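Local coordinates for Two-component insecticidal protein 16 kDa unit (Alcaligenes faecalis, PDB 5V3S) that serves as the 16 kDa component of a binary insecticidal toxin that kills corn rootworm, and belongs to the aegerolysin family, at residues Gln18-Ser29 and Gly133-Lys144; Val33-Phe43 and Ser54-Ile62. One frame throughout, in Å; residues are numbered along the deposited sequence.

Contact 1: residues Gln18-Ser29 and Gly133-Lys144; sequences QWMEITIFVVNS and GAMGNIFITVVK. Unlike the reference sequence in segment 18-29: Met20 (reference Ile). Unlike the reference sequence in segment 133-144: Met135 (reference Thr).
Gln18 OE1 takes a straight hydrogen bond from Met135 N (3.0 Å, N-H...O 165°), the donor lying in the carbonyl plane on a lone pair, and a second, weak one from Trp19 N. With CG anti to the backbone N (chi1 178°) and a bend at the next bond, the Gln18 amide folds across to the chain entering strand 136-144. Beyond this clamp runs a parallel beta pairing inside the mixed sheet of the aegerolysin beta-sandwich. Nine backbone bonds hold the register; Glu21, Thr23, Phe25 and Val27 each give their N-H and C=O to strand 136-144, whereas Met20, Ile22 and Ile24 use theirs toward strand 68-74, which places strand 19-27 between two neighbours.

Toward the second sheet, Ile22 CD1 reaches both Ile138 CG2 (3.5 Å) and Ile140 CD1 (3.7 Å), tying two successive isoleucines of that face to one methyl. Tyr99 and Phe87 of the other sheet meet this layer. On the side of Glu21, Thr23 and Phe25, the Trp19 six-membered ring lies over Gly136: the CA is 3.8 Å from its centroid and 17° off the normal, a CH-pi contact, while Asn137 ND2 approaches the ring edge at CH2 (3.6 Å). Lys49 adds a cation-pi partner to this ring.

At the far end the extended Lys144 side chain forms a salt bridge with Asp91, which also bonds Ser29 OG. A water joins the same two groups, donating to Ser29 OG (2.8 Å) and accepting from Lys144 NZ (3.1 Å).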
loop_
_atom_site.group_PDB
_atom_site.type_symbol
_atom_site.label_atom_id
_atom_site.label_comp_id
_atom_site.label_asym_id
_atom_site.label_seq_id
_atom_site.Cartn_x
_atom_site.Cartn_y
_atom_site.Cartn_z
ATOM N N GLN A 18 -2.746 -13.331 -8.895
ATOM C CA GLN A 18 -2.482 -11.869 -8.915
ATOM C C GLN A 18 -2.554 -11.371 -7.469
ATOM O O GLN A 18 -3.550 -11.571 -6.768
ATOM C CB GLN A 18 -3.481 -11.165 -9.814
ATOM C CG GLN A 18 -3.312 -9.658 -9.861
ATOM C CD GLN A 18 -1.885 -9.274 -10.253
ATOM O OE1 GLN A 18 -0.938 -9.508 -9.506
ATOM N NE2 GLN A 18 -1.725 -8.834 -11.493
ATOM N N TRP A 19 -1.442 -10.821 -6.974
ATOM C CA TRP A 19 -1.369 -10.529 -5.566
ATOM C C TRP A 19 -0.307 -9.443 -5.399
ATOM O O TRP A 19 0.567 -9.239 -6.277
ATOM C CB TRP A 19 -1.007 -11.741 -4.719
ATOM C CG TRP A 19 0.377 -12.250 -5.041
ATOM C CD1 TRP A 19 0.709 -13.122 -6.055
ATOM C CD2 TRP A 19 1.615 -11.913 -4.376
ATOM N NE1 TRP A 19 2.066 -13.340 -6.057
ATOM C CE2 TRP A 19 2.649 -12.606 -5.043
ATOM C CE3 TRP A 19 1.948 -11.060 -3.323
ATOM C CZ2 TRP A 19 3.986 -12.510 -4.664
ATOM C CZ3 TRP A 19 3.299 -10.973 -2.918
ATOM C CH2 TRP A 19 4.300 -11.676 -3.585
HETATM N N MSE A 20 -0.458 -8.714 -4.307
HETATM C CA MSE A 20 0.501 -7.675 -3.960
HETATM C C MSE A 20 0.616 -7.691 -2.439
HETATM O O MSE A 20 -0.327 -8.028 -1.716
HETATM C CB MSE A 20 0.067 -6.279 -4.487
HETATM C CG MSE A 20 -1.306 -5.713 -4.049
HETATM SE SE MSE A 20 -1.121 -4.811 -2.263
HETATM C CE MSE A 20 -0.726 -3.121 -3.184
ATOM N N GLU A 21 1.778 -7.294 -1.931
ATOM C CA GLU A 21 1.897 -6.984 -0.520
ATOM C C GLU A 21 2.724 -5.721 -0.433
ATOM O O GLU A 21 3.760 -5.660 -1.048
ATOM C CB GLU A 21 2.534 -8.096 0.352
ATOM C CG GLU A 21 1.626 -9.295 0.515
ATOM C CD GLU A 21 1.952 -10.225 1.647
ATOM O OE1 GLU A 21 2.899 -9.905 2.426
ATOM O OE2 GLU A 21 1.212 -11.263 1.726
ATOM N N ILE A 22 2.211 -4.725 0.289
ATOM C CA ILE A 22 2.856 -3.412 0.377
ATOM C C ILE A 22 3.226 -3.156 1.856
ATOM O O ILE A 22 2.399 -3.242 2.721
ATOM C CB ILE A 22 2.087 -2.290 -0.329
ATOM C CG1 ILE A 22 2.868 -1.019 -0.338
ATOM C CG2 ILE A 22 0.761 -2.010 0.281
ATOM C CD1 ILE A 22 2.484 -0.098 -1.452
ATOM N N THR A 23 4.483 -2.844 2.099
ATOM C CA THR A 23 4.926 -2.647 3.473
ATOM C C THR A 23 5.304 -1.163 3.538
ATOM O O THR A 23 6.062 -0.710 2.685
ATOM C CB THR A 23 6.095 -3.602 3.822
ATOM O OG1 THR A 23 5.635 -4.923 3.779
ATOM C CG2 THR A 23 6.574 -3.335 5.190
ATOM N N ILE A 24 4.802 -0.439 4.567
ATOM C CA ILE A 24 5.114 0.989 4.810
ATOM C C ILE A 24 5.882 1.071 6.105
ATOM O O ILE A 24 5.383 0.563 7.142
ATOM C CB ILE A 24 3.802 1.802 4.908
ATOM C CG1 ILE A 24 2.959 1.557 3.672
ATOM C CG2 ILE A 24 4.033 3.309 5.106
ATOM C CD1 ILE A 24 1.861 0.554 3.866
ATOM N N PHE A 25 7.123 1.573 6.020
ATOM C CA PHE A 25 8.009 1.647 7.205
ATOM C C PHE A 25 8.209 3.108 7.388
ATOM O O PHE A 25 8.516 3.810 6.416
ATOM C CB PHE A 25 9.406 1.003 6.917
ATOM C CG PHE A 25 10.297 0.955 8.099
ATOM C CD1 PHE A 25 10.240 -0.092 8.970
ATOM C CD2 PHE A 25 11.133 2.034 8.399
ATOM C CE1 PHE A 25 11.074 -0.149 10.077
ATOM C CE2 PHE A 25 11.950 2.009 9.560
ATOM C CZ PHE A 25 11.882 0.922 10.386
ATOM N N VAL A 26 8.181 3.590 8.636
ATOM C CA VAL A 26 8.144 5.038 8.886
ATOM C C VAL A 26 9.154 5.402 9.939
ATOM O O VAL A 26 9.442 4.564 10.772
ATOM C CB VAL A 26 6.764 5.548 9.339
ATOM C CG1 VAL A 26 5.685 5.061 8.344
ATOM C CG2 VAL A 26 6.412 5.042 10.706
ATOM N N VAL A 27 9.569 6.658 9.880
ATOM C CA VAL A 27 10.604 7.227 10.775
ATOM C C VAL A 27 10.276 8.662 11.108
ATOM O O VAL A 27 9.920 9.447 10.302
ATOM C CB VAL A 27 12.017 7.137 10.108
ATOM C CG1 VAL A 27 13.104 7.681 11.007
ATOM C CG2 VAL A 27 12.349 5.762 9.592
ATOM N N ASN A 28 10.480 8.980 12.369
ATOM C CA ASN A 28 10.449 10.325 12.934
ATOM C C ASN A 28 9.073 10.942 13.194
ATOM O O ASN A 28 8.955 12.177 13.435
ATOM C CB ASN A 28 11.352 11.291 12.213
ATOM C CG ASN A 28 11.726 12.482 13.094
ATOM O OD1 ASN A 28 11.859 12.300 14.301
ATOM N ND2 ASN A 28 11.853 13.701 12.507
ATOM N N SER A 29 8.028 10.104 13.164
ATOM C CA SER A 29 6.645 10.455 13.532
ATOM C C SER A 29 5.832 9.176 13.578
ATOM O O SER A 29 6.349 8.131 13.235
ATOM C CB SER A 29 6.018 11.414 12.565
ATOM O OG SER A 29 4.970 12.138 13.187
ATOM N N GLY A 133 3.619 -10.553 -14.799
ATOM C CA GLY A 133 2.971 -11.516 -13.881
ATOM C C GLY A 133 2.354 -10.857 -12.647
ATOM O O GLY A 133 1.748 -9.759 -12.751
ATOM N N ALA A 134 2.563 -11.471 -11.490
ATOM C CA ALA A 134 1.968 -10.931 -10.237
ATOM C C ALA A 134 2.679 -9.642 -9.796
ATOM O O ALA A 134 3.920 -9.532 -9.853
ATOM C CB ALA A 134 2.008 -11.960 -9.111
HETATM N N MSE A 135 1.897 -8.681 -9.341
HETATM C CA MSE A 135 2.478 -7.432 -8.814
HETATM C C MSE A 135 3.568 -7.639 -7.768
HETATM O O MSE A 135 4.607 -7.022 -7.838
HETATM C CB MSE A 135 1.353 -6.510 -8.345
HETATM C CG MSE A 135 1.801 -5.147 -7.836
HETATM SE SE MSE A 135 2.700 -4.120 -9.248
HETATM C CE MSE A 135 1.716 -2.446 -9.164
ATOM N N GLY A 136 3.351 -8.471 -6.786
ATOM C CA GLY A 136 4.454 -8.844 -5.909
ATOM C C GLY A 136 4.597 -7.970 -4.657
ATOM O O GLY A 136 3.661 -7.433 -4.209
ATOM N N ASN A 137 5.807 -7.894 -4.121
ATOM C CA ASN A 137 6.109 -7.172 -2.891
ATOM C C ASN A 137 6.497 -5.723 -3.237
ATOM O O ASN A 137 7.297 -5.468 -4.168
ATOM C CB ASN A 137 7.254 -7.830 -2.119
ATOM C CG ASN A 137 6.933 -9.255 -1.669
ATOM O OD1 ASN A 137 6.168 -9.455 -0.775
ATOM N ND2 ASN A 137 7.424 -10.249 -2.405
ATOM N N ILE A 138 5.999 -4.757 -2.456
ATOM C CA ILE A 138 6.283 -3.340 -2.693
ATOM C C ILE A 138 6.607 -2.798 -1.285
ATOM O O ILE A 138 5.977 -3.223 -0.322
ATOM C CB ILE A 138 4.992 -2.563 -3.198
ATOM C CG1 ILE A 138 4.378 -3.224 -4.483
ATOM C CG2 ILE A 138 5.250 -1.093 -3.417
ATOM C CD1 ILE A 138 2.874 -3.068 -4.665
ATOM N N PHE A 139 7.500 -1.827 -1.228
ATOM C CA PHE A 139 8.078 -1.264 -0.011
ATOM C C PHE A 139 8.022 0.229 -0.170
ATOM O O PHE A 139 8.503 0.762 -1.129
ATOM C CB PHE A 139 9.538 -1.743 0.065
ATOM C CG PHE A 139 10.349 -1.310 1.269
ATOM C CD1 PHE A 139 9.847 -1.303 2.555
ATOM C CD2 PHE A 139 11.716 -1.059 1.104
ATOM C CE1 PHE A 139 10.659 -0.991 3.649
ATOM C CE2 PHE A 139 12.529 -0.737 2.178
ATOM C CZ PHE A 139 12.014 -0.742 3.461
ATOM N N ILE A 140 7.414 0.932 0.810
ATOM C CA ILE A 140 7.483 2.414 0.871
ATOM C C ILE A 140 8.085 2.806 2.244
ATOM O O ILE A 140 7.646 2.305 3.202
ATOM C CB ILE A 140 6.113 3.059 0.686
ATOM C CG1 ILE A 140 5.484 2.580 -0.648
ATOM C CG2 ILE A 140 6.231 4.597 0.780
ATOM C CD1 ILE A 140 4.124 3.189 -0.903
ATOM N N THR A 141 9.109 3.618 2.229
ATOM C CA THR A 141 9.710 4.262 3.358
ATOM C C THR A 141 9.232 5.706 3.386
ATOM O O THR A 141 9.090 6.440 2.366
ATOM C CB THR A 141 11.267 4.096 3.403
ATOM O OG1 THR A 141 11.851 4.587 2.147
ATOM C CG2 THR A 141 11.672 2.583 3.565
ATOM N N VAL A 142 9.011 6.162 4.624
ATOM C CA VAL A 142 8.595 7.461 4.834
ATOM C C VAL A 142 9.446 8.017 6.017
ATOM O O VAL A 142 9.464 7.431 7.035
ATOM C CB VAL A 142 7.126 7.511 5.158
ATOM C CG1 VAL A 142 6.763 8.959 5.257
ATOM C CG2 VAL A 142 6.241 6.806 4.072
ATOM N N VAL A 143 10.150 9.087 5.776
ATOM C CA VAL A 143 11.001 9.728 6.778
ATOM C C VAL A 143 10.539 11.147 6.904
ATOM O O VAL A 143 10.610 11.906 5.949
ATOM C CB VAL A 143 12.511 9.706 6.383
ATOM C CG1 VAL A 143 13.342 10.446 7.443
ATOM C CG2 VAL A 143 12.991 8.282 6.243
ATOM N N LYS A 144 10.011 11.526 8.077
ATOM C CA LYS A 144 9.756 12.979 8.373
ATOM C C LYS A 144 11.127 13.641 8.573
ATOM O O LYS A 144 11.876 13.209 9.486
ATOM C CB LYS A 144 8.912 13.154 9.614
ATOM C CG LYS A 144 8.457 14.588 9.874
ATOM C CD LYS A 144 7.611 14.735 11.109
ATOM C CE LYS A 144 6.817 16.071 11.199
ATOM N NZ LYS A 144 5.621 15.898 12.137
HETATM O O HOH W 1 6.448 14.082 14.532
#

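Contact 2: residues Val33-Phe43 and Ser54-Ile62; sequences VEGAYLRWGKF and SPSQINGTI
Ile58 reaches from a short, weakly bonded helical turn at about 55-58 toward both strands of segment 33-43, and its branches divide the work. The methyl CG2 leaves CB anti to the backbone N and meets Val33 CG1 at 3.7 Å and Ala36 CB at 4.0 Å. The other branch, CG1, anti to the carbonyl carbon (chi1 -67°), carries the chain on, nearly extended, to CD1, which stands over the centre of the Phe43 ring: 3.5 Å from the centroid and 10° off the normal, a CH-pi contact by both measures. Leu38 CD1 lies against the opposite face, offset toward the rim, and Pro55 CG sits at the edge, 3.9 Å from Phe43 CE2. The ring is thus held between two aliphatic side chains, with a proline beside it. Because the chain turns a corner at Arg39, Val33 and Ala36 lie in one sheet of the sandwich and Phe43 in the other; the helical turn thus touches strands of both sheets near the corner, and Ile58 also touches Tyr69 of strand 68-74.

Polar groups fix the rest. Asn59 OD1 accepts from Ala36 N (2.8 Å) in the carbonyl plane, on a lone pair. Next along, Gly60 N donates to Val33 O (2.7 Å) and Val33 N to Thr61 O (3.0 Å), so one strand residue is gripped on both backbone groups. A type II beta turn, Ile58 to Thr61, presents these atoms; Thr61 N and OG1 both bond Ile58 O from one face of its plane, and Gly60 has the positive phi such a turn favours. The chemistry thus divides: apolar carbon of Ile58, Val33, Ala36 and Phe43 meets on the buried side, while three directional N-H...O bonds set the position of the turn along strand 31-38.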
loop_
_atom_site.group_PDB
_atom_site.type_symbol
_atom_site.label_atom_id
_atom_site.label_comp_id
_atom_site.label_asym_id
_atom_site.label_seq_id
_atom_site.Cartn_x
_atom_site.Cartn_y
_atom_site.Cartn_z
ATOM N N VAL A 33 -2.893 5.238 8.419
ATOM C CA VAL A 33 -3.520 4.834 7.130
ATOM C C VAL A 33 -4.972 5.294 7.085
ATOM O O VAL A 33 -5.746 5.069 8.017
ATOM C CB VAL A 33 -3.380 3.326 6.878
ATOM C CG1 VAL A 33 -3.964 3.010 5.538
ATOM C CG2 VAL A 33 -1.921 2.812 7.037
ATOM N N GLU A 34 -5.414 5.919 5.981
ATOM C CA GLU A 34 -6.833 6.223 5.836
ATOM C C GLU A 34 -7.143 6.114 4.348
ATOM O O GLU A 34 -6.252 6.036 3.485
ATOM C CB GLU A 34 -7.179 7.635 6.304
ATOM C CG GLU A 34 -7.059 7.926 7.735
ATOM C CD GLU A 34 -8.063 7.249 8.624
ATOM O OE1 GLU A 34 -9.167 6.789 8.231
ATOM O OE2 GLU A 34 -7.688 7.157 9.821
ATOM N N GLY A 35 -8.433 6.097 4.053
ATOM C CA GLY A 35 -8.847 6.149 2.676
ATOM C C GLY A 35 -8.694 4.814 1.903
ATOM O O GLY A 35 -8.771 4.796 0.652
ATOM N N ALA A 36 -8.429 3.699 2.591
ATOM C CA ALA A 36 -8.258 2.439 1.861
ATOM C C ALA A 36 -9.564 2.007 1.159
ATOM O O ALA A 36 -10.649 2.059 1.751
ATOM C CB ALA A 36 -7.786 1.317 2.816
ATOM N N TYR A 37 -9.433 1.544 -0.102
ATOM C CA TYR A 37 -10.547 1.035 -0.837
ATOM C C TYR A 37 -10.096 0.011 -1.823
ATOM O O TYR A 37 -8.921 -0.088 -2.171
ATOM C CB TYR A 37 -11.248 2.208 -1.564
ATOM C CG TYR A 37 -10.476 2.711 -2.724
ATOM C CD1 TYR A 37 -9.451 3.603 -2.583
ATOM C CD2 TYR A 37 -10.746 2.239 -4.044
ATOM C CE1 TYR A 37 -8.686 4.031 -3.629
ATOM C CE2 TYR A 37 -9.996 2.701 -5.101
ATOM C CZ TYR A 37 -8.929 3.568 -4.867
ATOM O OH TYR A 37 -8.129 3.974 -5.878
ATOM N N LEU A 38 -11.074 -0.744 -2.334
ATOM C CA LEU A 38 -10.817 -1.629 -3.421
ATOM C C LEU A 38 -11.984 -1.486 -4.348
ATOM O O LEU A 38 -13.129 -1.430 -3.929
ATOM C CB LEU A 38 -10.680 -3.136 -3.025
ATOM C CG LEU A 38 -9.508 -3.660 -2.193
ATOM C CD1 LEU A 38 -9.775 -5.012 -1.598
ATOM C CD2 LEU A 38 -8.216 -3.691 -2.943
ATOM N N ARG A 39 -11.645 -1.593 -5.621
ATOM C CA ARG A 39 -12.617 -1.780 -6.705
ATOM C C ARG A 39 -12.678 -3.223 -7.167
ATOM O O ARG A 39 -13.740 -3.693 -7.567
ATOM C CB ARG A 39 -12.189 -0.945 -7.870
ATOM C CG ARG A 39 -12.488 0.513 -7.743
ATOM C CD ARG A 39 -11.785 1.251 -8.900
ATOM N NE ARG A 39 -12.168 2.664 -8.918
ATOM C CZ ARG A 39 -11.690 3.582 -9.759
ATOM N NH1 ARG A 39 -10.751 3.273 -10.706
ATOM N NH2 ARG A 39 -12.184 4.798 -9.670
ATOM N N TRP A 40 -11.581 -3.930 -7.099
ATOM C CA TRP A 40 -11.531 -5.374 -7.400
ATOM C C TRP A 40 -10.645 -6.067 -6.397
ATOM O O TRP A 40 -9.628 -5.481 -5.940
ATOM C CB TRP A 40 -10.955 -5.600 -8.777
ATOM C CG TRP A 40 -11.797 -5.059 -9.849
ATOM C CD1 TRP A 40 -11.666 -3.864 -10.450
ATOM C CD2 TRP A 40 -12.930 -5.715 -10.487
ATOM N NE1 TRP A 40 -12.636 -3.694 -11.404
ATOM C CE2 TRP A 40 -13.426 -4.815 -11.456
ATOM C CE3 TRP A 40 -13.558 -6.948 -10.317
ATOM C CZ2 TRP A 40 -14.544 -5.099 -12.258
ATOM C CZ3 TRP A 40 -14.684 -7.270 -11.157
ATOM C CH2 TRP A 40 -15.152 -6.330 -12.105
ATOM N N GLY A 41 -10.992 -7.314 -6.108
ATOM C CA GLY A 41 -10.300 -8.177 -5.214
ATOM C C GLY A 41 -10.648 -8.013 -3.768
ATOM O O GLY A 41 -11.686 -7.426 -3.399
ATOM N N LYS A 42 -9.763 -8.507 -2.915
ATOM C CA LYS A 42 -9.962 -8.456 -1.495
ATOM C C LYS A 42 -8.674 -8.094 -0.742
ATOM O O LYS A 42 -7.594 -8.234 -1.276
ATOM C CB LYS A 42 -10.451 -9.834 -0.973
ATOM C CG LYS A 42 -9.436 -10.946 -1.172
ATOM C CD LYS A 42 -10.021 -12.322 -0.694
ATOM C CE LYS A 42 -9.003 -13.460 -0.900
ATOM N NZ LYS A 42 -9.609 -14.734 -0.380
ATOM N N PHE A 43 -8.820 -7.540 0.442
ATOM C CA PHE A 43 -7.730 -7.360 1.340
ATOM C C PHE A 43 -7.698 -8.610 2.197
ATOM O O PHE A 43 -8.723 -9.273 2.381
ATOM C CB PHE A 43 -7.927 -6.122 2.253
ATOM C CG PHE A 43 -7.666 -4.756 1.565
ATOM C CD1 PHE A 43 -6.454 -4.450 1.061
ATOM C CD2 PHE A 43 -8.634 -3.789 1.584
ATOM C CE1 PHE A 43 -6.214 -3.238 0.464
ATOM C CE2 PHE A 43 -8.409 -2.551 1.026
ATOM C CZ PHE A 43 -7.184 -2.282 0.459
ATOM N N SER A 54 -11.467 -6.189 5.935
ATOM C CA SER A 54 -12.116 -5.139 5.215
ATOM C C SER A 54 -11.241 -3.904 5.154
ATOM O O SER A 54 -10.344 -3.724 6.035
ATOM C CB SER A 54 -13.465 -4.835 5.891
ATOM O OG SER A 54 -13.175 -4.348 7.186
ATOM N N PRO A 55 -11.559 -2.970 4.239
ATOM C CA PRO A 55 -10.958 -1.610 4.259
ATOM C C PRO A 55 -11.024 -0.977 5.608
ATOM O O PRO A 55 -10.039 -0.298 6.010
ATOM C CB PRO A 55 -11.792 -0.842 3.213
ATOM C CG PRO A 55 -12.108 -1.932 2.239
ATOM C CD PRO A 55 -12.395 -3.168 3.036
ATOM N N SER A 56 -12.180 -1.168 6.282
ATOM C CA SER A 56 -12.355 -0.549 7.579
ATOM C C SER A 56 -11.343 -1.021 8.669
ATOM O O SER A 56 -10.992 -0.255 9.593
ATOM C CB SER A 56 -13.820 -0.624 8.021
ATOM O OG SER A 56 -14.256 -1.956 8.352
ATOM N N GLN A 57 -10.880 -2.256 8.556
ATOM C CA GLN A 57 -9.829 -2.785 9.438
ATOM C C GLN A 57 -8.425 -2.216 9.186
ATOM O O GLN A 57 -7.625 -2.179 10.126
ATOM C CB GLN A 57 -9.767 -4.285 9.361
ATOM C CG GLN A 57 -11.080 -4.865 9.920
ATOM C CD GLN A 57 -11.087 -6.339 9.844
ATOM O OE1 GLN A 57 -11.475 -6.923 8.795
ATOM N NE2 GLN A 57 -10.516 -6.984 10.866
ATOM N N ILE A 58 -8.203 -1.717 7.971
ATOM C CA ILE A 58 -6.979 -0.986 7.622
ATOM C C ILE A 58 -7.060 0.494 8.041
ATOM O O ILE A 58 -6.117 1.035 8.668
ATOM C CB ILE A 58 -6.733 -1.128 6.133
ATOM C CG1 ILE A 58 -6.416 -2.558 5.816
ATOM C CG2 ILE A 58 -5.554 -0.303 5.653
ATOM C CD1 ILE A 58 -6.518 -2.825 4.334
ATOM N N ASN A 59 -8.180 1.147 7.663
ATOM C CA ASN A 59 -8.328 2.539 7.909
ATOM C C ASN A 59 -8.247 2.864 9.392
ATOM O O ASN A 59 -8.846 2.159 10.229
ATOM C CB ASN A 59 -9.638 3.025 7.307
ATOM C CG ASN A 59 -9.550 3.131 5.837
ATOM O OD1 ASN A 59 -8.439 3.157 5.295
ATOM N ND2 ASN A 59 -10.661 2.947 5.166
ATOM N N GLY A 60 -7.455 3.877 9.745
ATOM C CA GLY A 60 -7.212 4.216 11.129
ATOM C C GLY A 60 -6.015 3.606 11.799
ATOM O O GLY A 60 -5.619 4.024 12.953
ATOM N N THR A 61 -5.369 2.685 11.112
ATOM C CA THR A 61 -4.183 1.981 11.606
ATOM C C THR A 61 -3.072 3.013 11.850
ATOM O O THR A 61 -2.689 3.753 10.969
ATOM C CB THR A 61 -3.703 0.906 10.606
ATOM O OG1 THR A 61 -4.662 -0.124 10.590
ATOM C CG2 THR A 61 -2.387 0.192 11.079
ATOM N N ILE A 62 -2.479 2.996 13.024
ATOM C CA ILE A 62 -1.344 3.865 13.245
ATOM C C ILE A 62 -0.070 3.052 13.042
ATOM O O ILE A 62 0.014 2.046 13.642
ATOM C CB ILE A 62 -1.408 4.449 14.697
ATOM C CG1 ILE A 62 -2.686 5.306 14.873
ATOM C CG2 ILE A 62 -0.108 5.272 15.021
ATOM C CD1 ILE A 62 -2.754 6.518 14.023
#

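Contact 1 lies nearer the centre of the chain and joins two long strands within one sheet by a ladder of backbone bonds; Ile22, Ile138, Ile140 and Val142 form its buried face, Asn137 and Phe139 a more exposed one. Contact 2, about 15 Å away between centres, is nested inside the loop contact 1 closes. It buries Val33, Ala36, Phe43 and Ile58 but leaves Gly60 exposed, and relies on few backbone bonds, one side-chain amide and an aromatic ring with aliphatic carbons on both faces. Strands 19-27 and 31-38, successive in sequence, belong to different sheets. Both contacts reach the mixed sheet, contact 2 through strand 40-44, which strand 68-74 separates from 19-27.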